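Local coordinates for putative acetamidase/formamidase (Yersinia enterocolitica subsp. palearctica serotype O:3, PDB 5UBU), which probably hydrolyses carbon-nitrogen bonds, other than peptide bonds, in linear amides, at residues Y286-V289 against G293-Q296. Sequence-based numbering, arbitrary orientation.
Sequences YWLV and GFEQ
At the edge of the Tyr286 ring, and in its plane, lies the amide nitrogen of Gln296, with NE2 3.5 Å from Tyr286 CE1. The two side chains run alongside one another, pointing the same way, and the amide is turned 29° from the ring. A first torsion of -164° swings CG to the side opposite the Gln296 backbone N, and the extended chain beyond carries the amide to the ring. Leu138 of a second subunit packs on both residues. At the edge of the Phe294 ring the Leu288 carbonyl O sits near the ring plane, 3.5 Å from Phe294 CD1. Leu288 CB, 3.7 Å from Phe294 CD1, and Leu288 CD2, beside Phe294 CE1, lie over the rim of one face, the two side chains running side by side and pointing the same way. In a third subunit, Arg161 makes a cation-pi contact with this ring and His162 meets it nearly parallel; Ala299 and Leu302 of helix 296-306 touch it within the chain. Leu288 O also accepts the one hydrogen bond between the segments, from Phe294 N at 3.2 Å and 163° at the hydrogen, the donor standing above the carbonyl plane. Val289 lies against the backbone of 293-296. Its CA lies 3.5 Å from Phe294 O in a CA-H...O contact, and CG2, between Phe294 O and Gln296 CA, is 3.6 Å from the latter. Gly293, with positive phi, turns the chain just before Phe294. Glu295 then caps the next helix, its carboxylate bonded to the backbone N atoms of Trp297 and Asp298. The whole is a short loop with a glutamate N-cap, joining consecutive helices 273-291 and 296-306 at the chain's periphery, where two other copies in the four-chain assembly also make contact.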
ATOM      1  N   TYR B 286      16.664 -11.830  11.691  1.00 36.04           N
ATOM      2  CA  TYR B 286      17.544 -11.356  12.753  1.00 37.22           C
ATOM      3  C   TYR B 286      17.557 -12.322  13.953  1.00 38.07           C
ATOM      4  O   TYR B 286      18.581 -12.470  14.642  1.00 39.01           O
ATOM      5  CB  TYR B 286      17.203  -9.943  13.224  1.00 36.79           C
ATOM      6  CG  TYR B 286      17.402  -8.831  12.215  1.00 36.72           C
ATOM      7  CD1 TYR B 286      18.353  -8.921  11.187  1.00 37.59           C
ATOM      8  CD2 TYR B 286      16.760  -7.606  12.390  1.00 36.32           C
ATOM      9  CE1 TYR B 286      18.546  -7.868  10.299  1.00 37.40           C
ATOM     10  CE2 TYR B 286      16.977  -6.549  11.519  1.00 36.28           C
ATOM     11  CZ  TYR B 286      17.872  -6.682  10.480  1.00 36.84           C
ATOM     12  OH  TYR B 286      18.075  -5.629   9.616  1.00 37.29           O
ATOM     13  N   TRP B 287      16.419 -12.972  14.178  1.00 37.00           N
ATOM     14  CA  TRP B 287      16.271 -13.935  15.258  1.00 37.79           C
ATOM     15  C   TRP B 287      17.100 -15.181  14.951  1.00 39.37           C
ATOM     16  O   TRP B 287      17.813 -15.689  15.825  1.00 41.20           O
ATOM     17  CB  TRP B 287      14.781 -14.244  15.462  1.00 36.76           C
ATOM     18  CG  TRP B 287      14.423 -15.111  16.627  1.00 37.75           C
ATOM     19  CD1 TRP B 287      15.201 -15.411  17.715  1.00 39.37           C
ATOM     20  CD2 TRP B 287      13.116 -15.598  16.936  1.00 37.39           C
ATOM     21  NE1 TRP B 287      14.493 -16.158  18.614  1.00 40.10           N
ATOM     22  CE2 TRP B 287      13.203 -16.275  18.172  1.00 38.89           C
ATOM     23  CE3 TRP B 287      11.886 -15.567  16.265  1.00 36.32           C
ATOM     24  CZ2 TRP B 287      12.114 -16.919  18.751  1.00 39.20           C
ATOM     25  CZ3 TRP B 287      10.799 -16.207  16.839  1.00 36.73           C
ATOM     26  CH2 TRP B 287      10.921 -16.870  18.075  1.00 38.26           C
ATOM     27  N   LEU B 288      17.042 -15.641  13.701  1.00 38.78           N
ATOM     28  CA  LEU B 288      17.806 -16.810  13.270  1.00 40.14           C
ATOM     29  C   LEU B 288      19.318 -16.561  13.358  1.00 41.76           C
ATOM     30  O   LEU B 288      20.073 -17.467  13.717  1.00 43.90           O
ATOM     31  CB  LEU B 288      17.404 -17.223  11.852  1.00 39.26           C
ATOM     32  CG  LEU B 288      15.959 -17.703  11.687  1.00 38.21           C
ATOM     33  CD1 LEU B 288      15.602 -17.887  10.225  1.00 37.56           C
ATOM     34  CD2 LEU B 288      15.713 -18.988  12.461  1.00 39.45           C
ATOM     35  N   VAL B 289      19.750 -15.338  13.045  1.00 40.78           N
ATOM     36  CA  VAL B 289      21.172 -14.982  13.106  1.00 42.13           C
ATOM     37  C   VAL B 289      21.670 -14.859  14.552  1.00 43.53           C
ATOM     38  O   VAL B 289      22.756 -15.325  14.888  1.00 45.91           O
ATOM     39  CB  VAL B 289      21.455 -13.660  12.341  1.00 40.96           C
ATOM     40  CG1 VAL B 289      22.866 -13.141  12.602  1.00 42.61           C
ATOM     41  CG2 VAL B 289      21.233 -13.853  10.851  1.00 40.19           C
ATOM     42  N   GLY B 293      22.497 -19.522  15.152  1.00 47.74           N
ATOM     43  CA  GLY B 293      23.708 -19.639  14.333  1.00 49.03           C
ATOM     44  C   GLY B 293      23.654 -19.478  12.822  1.00 47.61           C
ATOM     45  O   GLY B 293      24.567 -19.927  12.123  1.00 49.11           O
ATOM     46  N   PHE B 294      22.609 -18.846  12.305  1.00 44.83           N
ATOM     47  CA  PHE B 294      22.514 -18.625  10.864  1.00 43.85           C
ATOM     48  C   PHE B 294      23.360 -17.448  10.405  1.00 43.66           C
ATOM     49  O   PHE B 294      23.605 -16.518  11.160  1.00 43.43           O
ATOM     50  CB  PHE B 294      21.067 -18.336  10.437  1.00 41.43           C
ATOM     51  CG  PHE B 294      20.188 -19.548  10.348  1.00 41.50           C
ATOM     52  CD1 PHE B 294      19.623 -20.106  11.485  1.00 41.94           C
ATOM     53  CD2 PHE B 294      19.890 -20.107   9.110  1.00 41.28           C
ATOM     54  CE1 PHE B 294      18.800 -21.221  11.390  1.00 42.23           C
ATOM     55  CE2 PHE B 294      19.065 -21.212   9.010  1.00 41.66           C
ATOM     56  CZ  PHE B 294      18.522 -21.773  10.150  1.00 42.11           C
ATOM     57  N   GLU B 295      23.818 -17.522   9.158  1.00 43.98           N
ATOM     58  CA  GLU B 295      24.534 -16.423   8.522  1.00 43.74           C
ATOM     59  C   GLU B 295      23.352 -15.677   7.869  1.00 41.02           C
ATOM     60  O   GLU B 295      22.420 -16.314   7.359  1.00 40.13           O
ATOM     61  CB  GLU B 295      25.579 -16.944   7.531  1.00 45.66           C
ATOM     62  CG  GLU B 295      26.371 -15.874   6.781  1.00 45.90           C
ATOM     63  CD  GLU B 295      25.627 -15.255   5.608  1.00 43.97           C
ATOM     64  OE1 GLU B 295      24.992 -16.001   4.821  1.00 43.43           O
ATOM     65  OE2 GLU B 295      25.719 -14.017   5.441  1.00 43.24           O
ATOM     66  N   GLN B 296      23.368 -14.348   7.904  1.00 39.78           N
ATOM     67  CA  GLN B 296      22.229 -13.550   7.398  1.00 37.32           C
ATOM     68  C   GLN B 296      21.714 -13.869   5.994  1.00 36.31           C
ATOM     69  O   GLN B 296      20.530 -14.117   5.831  1.00 34.81           O
ATOM     70  CB  GLN B 296      22.535 -12.051   7.460  1.00 36.97           C
ATOM     71  CG  GLN B 296      21.292 -11.187   7.324  1.00 34.99           C
ATOM     72  CD  GLN B 296      21.601  -9.723   7.253  1.00 34.86           C
ATOM     73  OE1 GLN B 296      22.209  -9.242   6.306  1.00 35.61           O
ATOM     74  NE2 GLN B 296      21.131  -8.992   8.228  1.00 34.42           N
TER